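Local coordinates for putative lipoprotein (Bacteroides ovatus, PDB 3OQQ) that is of unknown function but binds calcium ions and is probably an extracellular, mainly beta-sheet lipoprotein, at residues G134-L139 with G341-H346; E238-N243 with F254-V259; Y350-A355 with N373-N378; R402-D407 with E429-Y434. All coordinates share one frame; numbering follows the deposited sequence.

Contact 1 of 4, residues G134-L139 with G341-H346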
loop_
_atom_site.group_PDB
_atom_site.type_symbol
_atom_site.label_atom_id
_atom_site.label_comp_id
_atom_site.label_asym_id
_atom_site.label_seq_id
_atom_site.Cartn_x
_atom_site.Cartn_y
_atom_site.Cartn_z
ATOM N N GLY A 134 -10.002 -2.747 -17.764
ATOM C CA GLY A 134 -10.567 -2.367 -19.052
ATOM C C GLY A 134 -10.253 -1.005 -19.616
ATOM O O GLY A 134 -10.615 -0.757 -20.772
ATOM N N TRP A 135 -9.602 -0.105 -18.832
ATOM C CA TRP A 135 -9.237 1.246 -19.284
ATOM C C TRP A 135 -8.708 1.209 -20.737
ATOM O O TRP A 135 -7.873 0.357 -21.028
ATOM C CB TRP A 135 -8.180 1.882 -18.329
ATOM C CG TRP A 135 -7.699 3.228 -18.773
ATOM C CD1 TRP A 135 -8.359 4.420 -18.627
ATOM C CD2 TRP A 135 -6.565 3.496 -19.616
ATOM N NE1 TRP A 135 -7.660 5.428 -19.265
ATOM C CE2 TRP A 135 -6.557 4.884 -19.880
ATOM C CE3 TRP A 135 -5.502 2.711 -20.101
ATOM C CZ2 TRP A 135 -5.555 5.492 -20.654
ATOM C CZ3 TRP A 135 -4.516 3.311 -20.876
ATOM C CH2 TRP A 135 -4.546 4.685 -21.143
ATOM N N PRO A 136 -9.180 2.059 -21.689
ATOM C CA PRO A 136 -10.090 3.202 -21.529
ATOM C C PRO A 136 -11.587 2.864 -21.621
ATOM O O PRO A 136 -12.379 3.788 -21.715
ATOM C CB PRO A 136 -9.647 4.127 -22.673
ATOM C CG PRO A 136 -9.259 3.188 -23.750
ATOM C CD PRO A 136 -8.610 2.028 -23.053
ATOM N N ILE A 137 -11.977 1.574 -21.537
ATOM C CA ILE A 137 -13.377 1.149 -21.588
ATOM C C ILE A 137 -13.913 0.930 -20.166
ATOM O O ILE A 137 -13.209 0.364 -19.316
ATOM C CB ILE A 137 -13.561 -0.120 -22.471
ATOM C CG1 ILE A 137 -13.081 0.147 -23.918
ATOM C CG2 ILE A 137 -15.049 -0.619 -22.453
ATOM C CD1 ILE A 137 -12.879 -1.089 -24.734
ATOM N N GLN A 138 -15.155 1.367 -19.926
ATOM C CA GLN A 138 -15.847 1.245 -18.638
ATOM C C GLN A 138 -17.346 1.385 -18.803
ATOM O O GLN A 138 -17.796 2.120 -19.681
ATOM C CB GLN A 138 -15.367 2.327 -17.670
ATOM C CG GLN A 138 -15.296 1.861 -16.212
ATOM C CD GLN A 138 -14.602 2.868 -15.312
ATOM O OE1 GLN A 138 -14.570 4.067 -15.583
ATOM N NE2 GLN A 138 -14.116 2.417 -14.174
ATOM N N LEU A 139 -18.129 0.724 -17.935
ATOM C CA LEU A 139 -19.580 0.895 -17.956
ATOM C C LEU A 139 -19.910 2.340 -17.559
ATOM O O LEU A 139 -19.173 2.913 -16.752
ATOM C CB LEU A 139 -20.255 -0.101 -16.971
ATOM C CG LEU A 139 -20.285 -1.572 -17.381
ATOM C CD1 LEU A 139 -20.470 -2.478 -16.166
ATOM C CD2 LEU A 139 -21.366 -1.835 -18.431
ATOM N N GLY A 341 0.105 -6.828 -23.501
ATOM C CA GLY A 341 0.322 -5.819 -24.527
ATOM C C GLY A 341 1.034 -4.586 -24.001
ATOM O O GLY A 341 1.527 -3.792 -24.798
ATOM N N GLY A 342 1.084 -4.412 -22.671
ATOM C CA GLY A 342 1.802 -3.304 -22.048
ATOM C C GLY A 342 1.003 -2.072 -21.660
ATOM O O GLY A 342 1.584 -1.082 -21.207
ATOM N N LYS A 343 -0.323 -2.100 -21.839
ATOM C CA LYS A 343 -1.185 -1.012 -21.406
ATOM C C LYS A 343 -1.094 -0.893 -19.862
ATOM O O LYS A 343 -1.220 -1.889 -19.153
ATOM C CB LYS A 343 -2.611 -1.301 -21.858
ATOM C CG LYS A 343 -3.494 -0.096 -22.043
ATOM C CD LYS A 343 -4.949 -0.503 -21.946
ATOM C CE LYS A 343 -5.456 -1.301 -23.121
ATOM N NZ LYS A 343 -6.746 -1.949 -22.801
ATOM N N GLU A 344 -0.831 0.313 -19.367
ATOM C CA GLU A 344 -0.621 0.637 -17.962
ATOM C C GLU A 344 -1.808 1.423 -17.428
ATOM O O GLU A 344 -2.207 2.426 -18.029
ATOM C CB GLU A 344 0.683 1.452 -17.873
ATOM C CG GLU A 344 1.401 1.471 -16.543
ATOM C CD GLU A 344 2.522 2.490 -16.556
ATOM O OE1 GLU A 344 3.632 2.158 -17.023
ATOM O OE2 GLU A 344 2.260 3.656 -16.190
ATOM N N ILE A 345 -2.397 0.947 -16.312
ATOM C CA ILE A 345 -3.569 1.575 -15.695
ATOM C C ILE A 345 -3.202 2.055 -14.289
ATOM O O ILE A 345 -2.608 1.317 -13.536
ATOM C CB ILE A 345 -4.786 0.587 -15.691
ATOM C CG1 ILE A 345 -5.019 -0.001 -17.106
ATOM C CG2 ILE A 345 -6.085 1.239 -15.129
ATOM C CD1 ILE A 345 -5.944 -1.243 -17.190
ATOM N N HIS A 346 -3.541 3.300 -13.957
ATOM C CA HIS A 346 -3.343 3.870 -12.624
ATOM C C HIS A 346 -4.722 4.275 -12.080
ATOM O O HIS A 346 -5.701 4.279 -12.833
ATOM C CB HIS A 346 -2.391 5.085 -12.695
ATOM C CG HIS A 346 -0.987 4.741 -13.099
ATOM N ND1 HIS A 346 0.051 4.861 -12.216
ATOM C CD2 HIS A 346 -0.501 4.310 -14.288
ATOM C CE1 HIS A 346 1.140 4.512 -12.884
ATOM N NE2 HIS A 346 0.854 4.159 -14.131
#

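Contact 2 of 4, residues E238-N243 with F254-V259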
loop_
_atom_site.group_PDB
_atom_site.type_symbol
_atom_site.label_atom_id
_atom_site.label_comp_id
_atom_site.label_asym_id
_atom_site.label_seq_id
_atom_site.Cartn_x
_atom_site.Cartn_y
_atom_site.Cartn_z
ATOM N N GLU A 238 13.796 -13.139 -10.153
ATOM C CA GLU A 238 12.755 -13.949 -10.765
ATOM C C GLU A 238 12.870 -15.436 -10.429
ATOM O O GLU A 238 13.967 -15.973 -10.217
ATOM C CB GLU A 238 12.769 -13.780 -12.304
ATOM C CG GLU A 238 14.113 -14.052 -12.962
ATOM C CD GLU A 238 14.152 -14.061 -14.475
ATOM O OE1 GLU A 238 13.802 -13.029 -15.083
ATOM O OE2 GLU A 238 14.606 -15.074 -15.055
ATOM N N ASN A 239 11.722 -16.098 -10.445
ATOM C CA ASN A 239 11.627 -17.546 -10.344
ATOM C C ASN A 239 10.584 -17.914 -11.361
ATOM O O ASN A 239 9.414 -17.586 -11.177
ATOM C CB ASN A 239 11.292 -18.025 -8.933
ATOM C CG ASN A 239 11.247 -19.529 -8.776
ATOM O OD1 ASN A 239 10.963 -20.280 -9.720
ATOM N ND2 ASN A 239 11.528 -20.009 -7.568
ATOM N N LYS A 240 11.018 -18.518 -12.466
ATOM C CA LYS A 240 10.131 -18.863 -13.574
ATOM C C LYS A 240 9.763 -20.359 -13.587
ATOM O O LYS A 240 9.295 -20.873 -14.610
ATOM C CB LYS A 240 10.777 -18.436 -14.895
ATOM C CG LYS A 240 10.900 -16.907 -15.001
ATOM C CD LYS A 240 11.648 -16.503 -16.259
ATOM C CE LYS A 240 10.786 -15.686 -17.183
ATOM N NZ LYS A 240 11.620 -14.895 -18.135
ATOM N N ASN A 241 9.889 -21.034 -12.438
ATOM C CA ASN A 241 9.598 -22.456 -12.401
ATOM C C ASN A 241 9.070 -22.889 -11.035
ATOM O O ASN A 241 9.439 -23.954 -10.534
ATOM C CB ASN A 241 10.880 -23.228 -12.773
ATOM C CG ASN A 241 10.669 -24.672 -13.140
ATOM O OD1 ASN A 241 9.751 -25.006 -13.877
ATOM N ND2 ASN A 241 11.550 -25.558 -12.661
ATOM N N TRP A 242 8.171 -22.090 -10.436
ATOM C CA TRP A 242 7.663 -22.409 -9.110
ATOM C C TRP A 242 6.226 -22.906 -9.142
ATOM O O TRP A 242 5.477 -22.681 -10.098
ATOM C CB TRP A 242 7.793 -21.204 -8.159
ATOM C CG TRP A 242 6.908 -20.027 -8.501
ATOM C CD1 TRP A 242 7.224 -18.975 -9.316
ATOM C CD2 TRP A 242 5.571 -19.775 -8.016
ATOM N NE1 TRP A 242 6.155 -18.099 -9.392
ATOM C CE2 TRP A 242 5.142 -18.553 -8.585
ATOM C CE3 TRP A 242 4.702 -20.456 -7.137
ATOM C CZ2 TRP A 242 3.873 -18.011 -8.328
ATOM C CZ3 TRP A 242 3.446 -19.926 -6.890
ATOM C CH2 TRP A 242 3.030 -18.728 -7.500
ATOM N N ASN A 243 5.851 -23.582 -8.059
ATOM C CA ASN A 243 4.511 -24.088 -7.837
ATOM C C ASN A 243 4.222 -24.028 -6.372
ATOM O O ASN A 243 5.148 -24.042 -5.555
ATOM C CB ASN A 243 4.347 -25.524 -8.362
ATOM C CG ASN A 243 4.211 -25.642 -9.856
ATOM O OD1 ASN A 243 5.170 -25.946 -10.552
ATOM N ND2 ASN A 243 3.035 -25.352 -10.392
ATOM N N PHE A 254 5.339 -18.419 -12.829
ATOM C CA PHE A 254 6.478 -17.510 -12.812
ATOM C C PHE A 254 6.171 -16.196 -12.108
ATOM O O PHE A 254 5.019 -15.749 -12.055
ATOM C CB PHE A 254 7.008 -17.246 -14.222
ATOM C CG PHE A 254 6.251 -16.266 -15.086
ATOM C CD1 PHE A 254 5.098 -16.661 -15.772
ATOM C CD2 PHE A 254 6.726 -14.974 -15.279
ATOM C CE1 PHE A 254 4.431 -15.775 -16.619
ATOM C CE2 PHE A 254 6.049 -14.083 -16.117
ATOM C CZ PHE A 254 4.899 -14.488 -16.770
ATOM N N ALA A 255 7.215 -15.569 -11.572
ATOM C CA ALA A 255 7.095 -14.243 -10.947
ATOM C C ALA A 255 8.380 -13.500 -11.220
ATOM O O ALA A 255 9.442 -14.118 -11.213
ATOM C CB ALA A 255 6.828 -14.367 -9.451
ATOM N N ILE A 256 8.284 -12.221 -11.586
ATOM C CA ILE A 256 9.455 -11.371 -11.874
ATOM C C ILE A 256 9.285 -10.060 -11.109
ATOM O O ILE A 256 8.332 -9.321 -11.373
ATOM C CB ILE A 256 9.694 -11.104 -13.390
ATOM C CG1 ILE A 256 9.673 -12.397 -14.249
ATOM C CG2 ILE A 256 10.986 -10.290 -13.600
ATOM C CD1 ILE A 256 9.470 -12.154 -15.769
ATOM N N LEU A 257 10.222 -9.761 -10.201
ATOM C CA LEU A 257 10.184 -8.530 -9.423
ATOM C C LEU A 257 11.314 -7.622 -9.873
ATOM O O LEU A 257 12.482 -7.989 -9.786
ATOM C CB LEU A 257 10.277 -8.829 -7.916
ATOM C CG LEU A 257 10.474 -7.661 -6.955
ATOM C CD1 LEU A 257 9.320 -6.648 -7.041
ATOM C CD2 LEU A 257 10.648 -8.177 -5.576
ATOM N N THR A 258 10.949 -6.445 -10.400
ATOM C CA THR A 258 11.913 -5.468 -10.872
ATOM C C THR A 258 11.823 -4.244 -9.986
ATOM O O THR A 258 10.736 -3.738 -9.722
ATOM C CB THR A 258 11.702 -5.143 -12.363
ATOM O OG1 THR A 258 11.701 -6.363 -13.102
ATOM C CG2 THR A 258 12.793 -4.213 -12.928
ATOM N N VAL A 259 12.975 -3.788 -9.506
ATOM C CA VAL A 259 13.064 -2.546 -8.740
ATOM C C VAL A 259 13.982 -1.612 -9.546
ATOM O O VAL A 259 15.151 -1.932 -9.752
ATOM C CB VAL A 259 13.515 -2.738 -7.268
ATOM C CG1 VAL A 259 13.544 -1.402 -6.540
ATOM C CG2 VAL A 259 12.605 -3.716 -6.530
#

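Contact 3 of 4, residues Y350-A355 with N373-N378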
loop_
_atom_site.group_PDB
_atom_site.type_symbol
_atom_site.label_atom_id
_atom_site.label_comp_id
_atom_site.label_asym_id
_atom_site.label_seq_id
_atom_site.Cartn_x
_atom_site.Cartn_y
_atom_site.Cartn_z
ATOM N N TYR A 350 -3.717 9.846 -10.955
ATOM C CA TYR A 350 -2.331 9.358 -10.863
ATOM C C TYR A 350 -1.724 9.227 -12.244
ATOM O O TYR A 350 -2.347 8.669 -13.162
ATOM C CB TYR A 350 -2.282 8.017 -10.107
ATOM C CG TYR A 350 -2.553 8.150 -8.620
ATOM C CD1 TYR A 350 -3.856 8.151 -8.122
ATOM C CD2 TYR A 350 -1.504 8.224 -7.704
ATOM C CE1 TYR A 350 -4.107 8.202 -6.745
ATOM C CE2 TYR A 350 -1.742 8.295 -6.333
ATOM C CZ TYR A 350 -3.045 8.269 -5.857
ATOM O OH TYR A 350 -3.258 8.346 -4.503
ATOM N N ALA A 351 -0.496 9.738 -12.380
ATOM C CA ALA A 351 0.246 9.807 -13.639
ATOM C C ALA A 351 0.742 8.459 -14.146
ATOM O O ALA A 351 1.147 7.590 -13.357
ATOM C CB ALA A 351 1.456 10.733 -13.474
ATOM N N PRO A 352 0.811 8.292 -15.476
ATOM C CA PRO A 352 1.486 7.092 -16.011
ATOM C C PRO A 352 2.971 7.160 -15.661
ATOM O O PRO A 352 3.456 8.248 -15.345
ATOM C CB PRO A 352 1.312 7.249 -17.531
ATOM C CG PRO A 352 1.227 8.717 -17.737
ATOM C CD PRO A 352 0.438 9.222 -16.565
ATOM N N THR A 353 3.704 6.045 -15.758
ATOM C CA THR A 353 5.151 6.126 -15.570
ATOM C C THR A 353 5.710 6.951 -16.737
ATOM O O THR A 353 5.043 7.022 -17.775
ATOM C CB THR A 353 5.776 4.714 -15.529
ATOM O OG1 THR A 353 5.605 4.111 -16.805
ATOM C CG2 THR A 353 5.186 3.824 -14.439
ATOM N N SER A 354 6.929 7.520 -16.612
ATOM C CA SER A 354 7.612 8.251 -17.707
ATOM C C SER A 354 7.718 7.402 -18.982
ATOM O O SER A 354 7.614 7.936 -20.073
ATOM C CB SER A 354 9.028 8.655 -17.297
ATOM O OG SER A 354 9.003 9.451 -16.129
ATOM N N ALA A 355 7.940 6.089 -18.840
ATOM C CA ALA A 355 8.067 5.160 -19.969
ATOM C C ALA A 355 6.752 5.021 -20.720
ATOM O O ALA A 355 6.752 4.929 -21.939
ATOM C CB ALA A 355 8.503 3.796 -19.457
ATOM N N ASN A 373 -8.247 16.583 -18.413
ATOM C CA ASN A 373 -7.584 17.302 -17.326
ATOM C C ASN A 373 -7.301 16.463 -16.103
ATOM O O ASN A 373 -6.553 16.907 -15.221
ATOM C CB ASN A 373 -8.420 18.506 -16.957
ATOM C CG ASN A 373 -8.557 19.392 -18.167
ATOM O OD1 ASN A 373 -9.665 19.659 -18.628
ATOM N ND2 ASN A 373 -7.429 19.676 -18.833
ATOM N N VAL A 374 -7.848 15.246 -16.055
ATOM C CA VAL A 374 -7.625 14.318 -14.933
ATOM C C VAL A 374 -7.083 12.991 -15.488
ATOM O O VAL A 374 -7.675 12.430 -16.426
ATOM C CB VAL A 374 -8.922 14.103 -14.110
ATOM C CG1 VAL A 374 -8.700 13.113 -12.970
ATOM C CG2 VAL A 374 -9.474 15.437 -13.571
ATOM N N TYR A 375 -5.974 12.482 -14.907
ATOM C CA TYR A 375 -5.421 11.182 -15.338
ATOM C C TYR A 375 -6.384 10.029 -15.049
ATOM O O TYR A 375 -6.983 10.002 -13.977
ATOM C CB TYR A 375 -4.099 10.871 -14.624
ATOM C CG TYR A 375 -2.917 11.714 -15.031
ATOM C CD1 TYR A 375 -2.406 11.652 -16.322
ATOM C CD2 TYR A 375 -2.228 12.476 -14.093
ATOM C CE1 TYR A 375 -1.284 12.396 -16.694
ATOM C CE2 TYR A 375 -1.088 13.202 -14.444
ATOM C CZ TYR A 375 -0.607 13.140 -15.740
ATOM O OH TYR A 375 0.523 13.844 -16.079
ATOM N N TYR A 376 -6.478 9.060 -15.981
ATOM C CA TYR A 376 -7.260 7.831 -15.860
ATOM C C TYR A 376 -8.688 8.043 -15.277
ATOM O O TYR A 376 -9.096 7.378 -14.319
ATOM C CB TYR A 376 -6.468 6.820 -15.016
ATOM C CG TYR A 376 -5.209 6.336 -15.705
ATOM C CD1 TYR A 376 -5.265 5.371 -16.709
ATOM C CD2 TYR A 376 -3.960 6.843 -15.353
ATOM C CE1 TYR A 376 -4.105 4.917 -17.344
ATOM C CE2 TYR A 376 -2.795 6.408 -15.988
ATOM C CZ TYR A 376 -2.871 5.437 -16.975
ATOM O OH TYR A 376 -1.714 4.991 -17.572
ATOM N N SER A 377 -9.472 8.930 -15.894
ATOM C CA SER A 377 -10.827 9.171 -15.391
ATOM C C SER A 377 -11.757 9.496 -16.503
ATOM O O SER A 377 -11.378 10.292 -17.361
ATOM C CB SER A 377 -10.816 10.312 -14.382
ATOM O OG SER A 377 -12.083 10.471 -13.772
ATOM N N ASN A 378 -13.000 8.928 -16.495
ATOM C CA ASN A 378 -13.949 9.282 -17.556
ATOM C C ASN A 378 -14.461 10.723 -17.301
ATOM O O ASN A 378 -14.084 11.332 -16.294
ATOM C CB ASN A 378 -15.079 8.228 -17.744
ATOM C CG ASN A 378 -16.222 8.225 -16.749
ATOM O OD1 ASN A 378 -16.292 9.020 -15.804
ATOM N ND2 ASN A 378 -17.116 7.265 -16.901
#

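Contact 4 of 4, residues R402-D407 with E429-Y434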
loop_
_atom_site.group_PDB
_atom_site.type_symbol
_atom_site.label_atom_id
_atom_site.label_comp_id
_atom_site.label_asym_id
_atom_site.label_seq_id
_atom_site.Cartn_x
_atom_site.Cartn_y
_atom_site.Cartn_z
ATOM N N ARG A 402 -20.861 -2.041 -6.425
ATOM C CA ARG A 402 -21.940 -1.358 -5.690
ATOM C C ARG A 402 -22.944 -2.386 -5.031
ATOM O O ARG A 402 -23.647 -2.020 -4.088
ATOM C CB ARG A 402 -22.683 -0.395 -6.635
ATOM C CG ARG A 402 -23.680 -1.109 -7.541
ATOM C CD ARG A 402 -24.077 -0.349 -8.762
ATOM N NE ARG A 402 -24.948 0.770 -8.458
ATOM C CZ ARG A 402 -25.692 1.400 -9.360
ATOM N NH1 ARG A 402 -25.711 0.989 -10.624
ATOM N NH2 ARG A 402 -26.432 2.438 -9.004
ATOM N N GLU A 403 -23.006 -3.643 -5.532
ATOM C CA GLU A 403 -23.852 -4.703 -4.937
ATOM C C GLU A 403 -23.108 -5.397 -3.799
ATOM O O GLU A 403 -23.722 -5.732 -2.796
ATOM C CB GLU A 403 -24.327 -5.719 -5.990
ATOM C CG GLU A 403 -25.357 -5.126 -6.934
ATOM C CD GLU A 403 -26.027 -6.078 -7.901
ATOM O OE1 GLU A 403 -26.062 -7.297 -7.622
ATOM O OE2 GLU A 403 -26.530 -5.596 -8.941
ATOM N N ALA A 404 -21.781 -5.593 -3.939
ATOM C CA ALA A 404 -20.934 -6.131 -2.868
ATOM C C ALA A 404 -20.862 -5.126 -1.711
ATOM O O ALA A 404 -20.810 -5.535 -0.547
ATOM C CB ALA A 404 -19.530 -6.413 -3.398
ATOM N N TYR A 405 -20.853 -3.797 -2.048
ATOM C CA TYR A 405 -20.786 -2.696 -1.085
ATOM C C TYR A 405 -21.994 -1.746 -1.289
ATOM O O TYR A 405 -21.872 -0.781 -2.053
ATOM C CB TYR A 405 -19.410 -1.958 -1.194
ATOM C CG TYR A 405 -18.295 -2.833 -0.671
ATOM C CD1 TYR A 405 -17.999 -2.877 0.690
ATOM C CD2 TYR A 405 -17.631 -3.725 -1.514
ATOM C CE1 TYR A 405 -17.044 -3.760 1.195
ATOM C CE2 TYR A 405 -16.698 -4.632 -1.017
ATOM C CZ TYR A 405 -16.409 -4.646 0.341
ATOM O OH TYR A 405 -15.524 -5.558 0.847
ATOM N N PRO A 406 -23.154 -1.981 -0.594
ATOM C CA PRO A 406 -24.352 -1.136 -0.837
ATOM C C PRO A 406 -24.233 0.341 -0.441
ATOM O O PRO A 406 -25.070 1.131 -0.860
ATOM C CB PRO A 406 -25.454 -1.819 -0.004
ATOM C CG PRO A 406 -24.966 -3.225 0.203
ATOM C CD PRO A 406 -23.472 -3.110 0.308
ATOM N N ASP A 407 -23.252 0.717 0.388
ATOM C CA ASP A 407 -23.072 2.127 0.762
ATOM C C ASP A 407 -21.997 2.838 -0.087
ATOM O O ASP A 407 -21.744 4.031 0.128
ATOM C CB ASP A 407 -22.733 2.232 2.238
ATOM C CG ASP A 407 -23.900 1.819 3.109
ATOM O OD1 ASP A 407 -25.055 1.947 2.651
ATOM O OD2 ASP A 407 -23.659 1.382 4.239
ATOM N N GLU A 429 -22.352 -12.936 0.693
ATOM C CA GLU A 429 -22.545 -13.758 -0.513
ATOM C C GLU A 429 -21.960 -13.114 -1.802
ATOM O O GLU A 429 -21.867 -13.803 -2.823
ATOM C CB GLU A 429 -24.045 -14.128 -0.692
ATOM C CG GLU A 429 -24.939 -13.098 -1.355
ATOM C CD GLU A 429 -25.582 -13.493 -2.682
ATOM O OE1 GLU A 429 -25.042 -14.366 -3.407
ATOM O OE2 GLU A 429 -26.609 -12.865 -3.025
ATOM N N LYS A 430 -21.565 -11.814 -1.754
ATOM C CA LYS A 430 -21.034 -11.097 -2.914
ATOM C C LYS A 430 -19.540 -10.839 -2.809
ATOM O O LYS A 430 -18.954 -10.279 -3.739
ATOM C CB LYS A 430 -21.796 -9.778 -3.101
ATOM C CG LYS A 430 -23.251 -10.070 -3.440
ATOM C CD LYS A 430 -24.027 -8.951 -4.017
ATOM C CE LYS A 430 -25.497 -9.342 -4.132
ATOM N NZ LYS A 430 -25.740 -10.310 -5.242
ATOM N N THR A 431 -18.914 -11.246 -1.677
ATOM C CA THR A 431 -17.503 -10.980 -1.479
ATOM C C THR A 431 -16.753 -12.211 -1.052
ATOM O O THR A 431 -17.353 -13.173 -0.589
ATOM C CB THR A 431 -17.283 -9.837 -0.476
ATOM O OG1 THR A 431 -17.962 -10.134 0.764
ATOM C CG2 THR A 431 -17.682 -8.485 -1.040
ATOM N N ILE A 432 -15.426 -12.158 -1.198
ATOM C CA ILE A 432 -14.502 -13.252 -0.880
ATOM C C ILE A 432 -13.529 -12.878 0.215
ATOM O O ILE A 432 -12.974 -11.782 0.230
ATOM C CB ILE A 432 -13.693 -13.624 -2.158
ATOM C CG1 ILE A 432 -14.626 -14.044 -3.290
ATOM C CG2 ILE A 432 -12.555 -14.663 -1.907
ATOM C CD1 ILE A 432 -13.980 -14.082 -4.651
ATOM N N ARG A 433 -13.271 -13.862 1.066
ATOM C CA ARG A 433 -12.225 -13.962 2.077
ATOM C C ARG A 433 -11.769 -15.424 2.078
ATOM O O ARG A 433 -12.600 -16.302 2.297
ATOM C CB ARG A 433 -12.699 -13.503 3.459
ATOM C CG ARG A 433 -11.600 -13.563 4.520
ATOM C CD ARG A 433 -11.306 -12.207 5.115
ATOM N NE ARG A 433 -10.583 -12.320 6.378
ATOM N N TYR A 434 -10.495 -15.698 1.752
ATOM C CA TYR A 434 -9.966 -17.070 1.792
ATOM C C TYR A 434 -8.800 -17.193 2.778
ATOM O O TYR A 434 -8.250 -18.293 2.935
ATOM C CB TYR A 434 -9.535 -17.557 0.389
ATOM C CG TYR A 434 -8.404 -16.781 -0.271
ATOM C CD1 TYR A 434 -7.075 -17.161 -0.094
ATOM C CD2 TYR A 434 -8.671 -15.733 -1.154
ATOM C CE1 TYR A 434 -6.031 -16.481 -0.730
ATOM C CE2 TYR A 434 -7.630 -15.046 -1.806
ATOM C CZ TYR A 434 -6.313 -15.453 -1.615
ATOM O OH TYR A 434 -5.273 -14.838 -2.266
#

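Contact 1 of 4, residues G134-L139 with G341-H346
Loop-to-strand packing joins 134-139, which links strands 122-131 and 150-161, to strand 343-346 at the margin of a six-stranded antiparallel sheet, with Trp135 making most of the contact from the loop side. From Trp135, CB rests on the branch of Ile345, 3.9 Å from CG1. A chi1 of 177° carries CG away from the backbone N and the indole across to Lys343, whose CG lies near the ring plane at the edge, 3.7 Å from CZ3. Gly342 and Lys343 both face Val339, forming a G1 beta bulge. Lys343 then bends at chi3 (-71°), and its ammonium returns over the loop: NZ donates to Trp135 O at 3.1 Å, tilted 20° from the carbonyl plane. Replacing this lysine with alanine would probably leave that carbonyl without its ammonium donor and open a gap beside CZ3 and CE3 of the indole. Pro136, joined through a cis peptide, lays CB over one face of the same ring, while Trp384 meets Trp135 edge-to-face.

Contact 2 of 4, residues E238-N243 with F254-V259
Lys240 runs alongside Phe254 where the hairpin of strands 234-242 and 253-263 reaches its corner. Its CA lies 3.6 Å from Phe254 CB, and its own CB and CG keep company with that same methylene. The chain then bends at chi3, carrying CE across to the CD1 methyl of Ile256, 4.0 Å away; beyond it, NZ ends the chain on the side of the strand where Glu238 and Ile256 sit. Those two form an antiparallel non-hydrogen-bonded pair, with Glu238 CB packed 3.9 Å from Ile256 CG1. The next pair, Asn239 with Ala255, is hydrogen-bonded: Asn239 N gives to Ala255 O at 3.1 Å, and Ala255 N returns to Asn239 O at 3.0 Å. Asn239 also folds the corner into an Asx turn, its OD1 accepting from Asn241 N, while ND2 reaches Leu224 O. Past the turn comes a classic beta bulge, Asn241 and Trp242 both facing Arg253. Trp242 brings its pyrrole edge to the partner strand, NE1 lying 3.3 Å from Phe254 C and 3.8 Å from Ala255 CB. The Asn239-Ala255 bonds satisfy backbone polar groups and contribute to the register; the lysine adds aliphatic length against Phe254 CB and Ile256 CD1.

Contact 3 of 4, residues Y350-A355 with N373-N378
Tyr375 and Tyr376 receive the Tyr350-Ala351-Pro352 backbone between them in a loop-to-loop contact, the two loops flanking helix 357-364. One bump is Ala351, and the surface it meets is the face of Tyr375: its CA stands 3.7 Å from the ring centroid, only 14° off the normal, a CH-pi contact. Around this point the neighbouring groups follow the outline of the ring. Ala351 CB sits by CE2, and Pro352 CD approaches CE1 obliquely at 3.6 Å, the proline and tyrosine side chains crossing at about a right angle. Tyr375 CG is anti to its carbonyl carbon (chi1 -71°), which sends the ring along the other loop. A serine here would probably strip Ala351 and Pro352 of their aromatic cover and open a gap beside the alanine. Tyr376 instead presents an edge. Its backbone adopts the left-handed region, turning the chain between the two rings, and its phenol passes Pro352 and donates a hydrogen bond to Glu344 O on strand 343-346. Pro352 CB lies 3.8 Å from Tyr376 OH. Between the tyrosines, Tyr350 O approaches Tyr375 CB at 3.2 Å and lies in the ring plane of Tyr376, 3.3 Å from CD2.

Contact 4 of 4, residues R402-D407 with E429-Y434
Lys430 lays its aliphatic chain over the last turn of helix 401-404, overlapping Glu403 and Ala404. Its CB lies 3.8 Å from Ala404 CA, and CD settles 3.5 Å from Glu403 O and near Glu403 CB. The two long side chains cross at a slant, and a bend at chi4 (-74°) turns the lysine's ammonium between two carboxylates. On one side NZ forms a long salt bridge to Glu403 OE1, 3.9 Å away; on the other it meets Glu429 OE2 at 3.5 Å in a salt bridge whose hydrogen bond is weak. A short 3-10 segment thus comes against the end of an alpha helix, just before a short, weakly bonded strand at about 431-432, which pairs with 394-395. Thr431 carries the packing inward through its methyl. CG2 touches Ala404 CB at 3.6 Å and Tyr405 CE2 at 4.0 Å, approaching the phenol ring obliquely, while its hydroxyl is occupied with Val427 O. Tyr405, the first residue to leave helical geometry, sends its OH to Arg393 O, and its ring meets Trp422 edge-to-face. The chemistry divides accordingly: close apolar contacts of alanine, threonine and tyrosine form the buried part, whereas the charges at the outer end are loosely spaced, and the shared ammonium would be expected to ease the repulsion between the two glutamates rather than fix either one tightly.

Contacts 1 and 3 form a continuous patch, their centres 11 Å apart. The bond from Tyr376 to the Glu344 carbonyl is one joint between them; another is a probable hydrogen bond between Thr353 OG1 and Glu344 OE1, 2.8 Å apart. Glu344 also binds a triethylene glycol, probably from the crystallisation liquor. Contact 2 belongs to the same six-stranded sheet as contact 1, at its other outermost strand, with centres 24 Å apart and nearest atoms about 11 Å apart; along the chain it is nested within the loop that contact 1 closes. Contact 4 stands separately, about 8 Å from contact 1 at the nearest atoms. Calcium ions lie about 7 Å from Gly134 in contact 1 and from the Thr431 side chain in contact 4.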